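Local coordinates for segregation and condensation protein A (Pyrococcus furiosus, PDB 5XNS), which probably acts as the kleisin subunit of the SMC-ScpA complex in chromosome condensation and segregation, through this C-terminal domain, which probably binds the SMC protein, at residues 35-38 against 39-43. Numbering follows the deposited sequence.
Sequences PKII and ARTFL
The first turns of helix 35-50 hold this contact, where I37 meets R40 and T41 one turn on. The backbone hydrogen bonds run from the N-H of residue i+4 to the C=O of residue i: A39 N to P35 O at 2.9 Å, then R40 N to K36 O, T41 N to I37 O and F42 N to I38 O. I37 O takes a second hydrogen bond, from T41 OG1 at 2.7 Å. The hydroxyl and the amide reach this oxygen from opposite faces of its carbonyl plane. T41 OG1 is turned back along the helix, anti to the carbonyl carbon (chi1 -50°), which brings it within bonding distance of I37 O. With an alanine here the hydroxyl is gone, and I37 O would probably lose the second of its two hydrogen bonds. The T41 side chain also packs on F26 and P31, in the loop that leads into the helix. This helix belongs to the small C-terminal domain, in which helices accompany a three-stranded antiparallel sheet, consistent with the winged-helix domain of kleisins. On another side, R40 runs alongside I37 and K36. I37 CD1 sits over one face of the guanidinium, 3.6 Å from R40 NH1. K36 CE approaches that group obliquely, 3.8 Å from R40 NH2. K36 NZ and R40 NH2 are like charges 4.2 Å apart. An acidic side chain of the other protein's chain forms a salt bridge with R40 NE and probably offsets the repulsion.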
loop_
_atom_site.group_PDB
_atom_site.type_symbol
_atom_site.label_atom_id
_atom_site.label_comp_id
_atom_site.label_asym_id
_atom_site.label_seq_id
_atom_site.Cartn_x
_atom_site.Cartn_y
_atom_site.Cartn_z
ATOM N N PRO B 35 -15.678 16.589 14.041
ATOM C CA PRO B 35 -14.355 16.255 13.475
ATOM C C PRO B 35 -14.056 16.966 12.169
ATOM O O PRO B 35 -12.907 17.374 11.962
ATOM C CB PRO B 35 -14.407 14.721 13.310
ATOM C CG PRO B 35 -15.804 14.307 13.665
ATOM C CD PRO B 35 -16.399 15.390 14.500
ATOM N N LYS B 36 -15.062 17.163 11.300
ATOM C CA LYS B 36 -14.814 17.832 10.033
ATOM C C LYS B 36 -14.428 19.288 10.238
ATOM O O LYS B 36 -13.671 19.850 9.441
ATOM C CB LYS B 36 -16.036 17.740 9.130
ATOM C CG LYS B 36 -15.779 18.224 7.708
ATOM C CD LYS B 36 -16.966 17.974 6.766
ATOM C CE LYS B 36 -18.195 18.766 7.196
ATOM N NZ LYS B 36 -19.311 18.655 6.216
ATOM N N ILE B 37 -14.945 19.919 11.287
ATOM C CA ILE B 37 -14.641 21.322 11.511
ATOM C C ILE B 37 -13.275 21.468 12.165
ATOM O O ILE B 37 -12.517 22.385 11.831
ATOM C CB ILE B 37 -15.760 21.977 12.340
ATOM C CG1 ILE B 37 -17.102 21.828 11.616
ATOM C CG2 ILE B 37 -15.461 23.446 12.575
ATOM C CD1 ILE B 37 -17.096 22.409 10.209
ATOM N N ILE B 38 -12.935 20.566 13.093
ATOM C CA ILE B 38 -11.564 20.516 13.591
ATOM C C ILE B 38 -10.605 20.347 12.426
ATOM O O ILE B 38 -9.636 21.098 12.282
ATOM C CB ILE B 38 -11.392 19.391 14.624
ATOM C CG1 ILE B 38 -12.317 19.612 15.821
ATOM C CG2 ILE B 38 -9.951 19.347 15.106
ATOM C CD1 ILE B 38 -12.502 18.382 16.664
ATOM N N ALA B 39 -10.892 19.388 11.548
ATOM C CA ALA B 39 -9.984 19.128 10.439
ATOM C C ALA B 39 -9.872 20.346 9.531
ATOM O O ALA B 39 -8.765 20.747 9.143
ATOM C CB ALA B 39 -10.458 17.900 9.664
ATOM N N ARG B 40 -11.009 20.974 9.213
ATOM C CA ARG B 40 -11.005 22.123 8.307
ATOM C C ARG B 40 -10.240 23.311 8.895
ATOM O O ARG B 40 -9.500 24.000 8.181
ATOM C CB ARG B 40 -12.447 22.504 7.978
ATOM C CG ARG B 40 -12.591 23.647 6.992
ATOM C CD ARG B 40 -14.062 24.017 6.829
ATOM N NE ARG B 40 -14.836 22.967 6.163
ATOM C CZ ARG B 40 -16.164 22.890 6.208
ATOM N NH1 ARG B 40 -16.846 23.791 6.907
ATOM N NH2 ARG B 40 -16.812 21.916 5.564
ATOM N N THR B 41 -10.407 23.570 10.192
ATOM C CA THR B 41 -9.643 24.640 10.828
ATOM C C THR B 41 -8.151 24.365 10.716
ATOM O O THR B 41 -7.370 25.243 10.330
ATOM C CB THR B 41 -10.046 24.781 12.300
ATOM O OG1 THR B 41 -11.475 24.854 12.407
ATOM C CG2 THR B 41 -9.409 26.045 12.920
ATOM N N PHE B 42 -7.741 23.135 11.047
ATOM C CA PHE B 42 -6.339 22.747 10.939
ATOM C C PHE B 42 -5.832 22.956 9.510
ATOM O O PHE B 42 -4.779 23.577 9.291
ATOM C CB PHE B 42 -6.197 21.291 11.389
ATOM C CG PHE B 42 -4.779 20.811 11.523
ATOM C CD1 PHE B 42 -3.802 21.613 12.106
ATOM C CD2 PHE B 42 -4.430 19.526 11.104
ATOM C CE1 PHE B 42 -2.494 21.155 12.234
ATOM C CE2 PHE B 42 -3.131 19.052 11.241
ATOM C CZ PHE B 42 -2.157 19.866 11.808
ATOM N N LEU B 43 -6.616 22.506 8.523
ATOM C CA LEU B 43 -6.218 22.620 7.120
ATOM C C LEU B 43 -6.042 24.075 6.706
ATOM O O LEU B 43 -5.042 24.437 6.074
ATOM C CB LEU B 43 -7.256 21.939 6.227
ATOM C CG LEU B 43 -6.961 21.828 4.729
ATOM C CD1 LEU B 43 -5.772 20.932 4.481
ATOM C CD2 LEU B 43 -8.189 21.259 4.026
#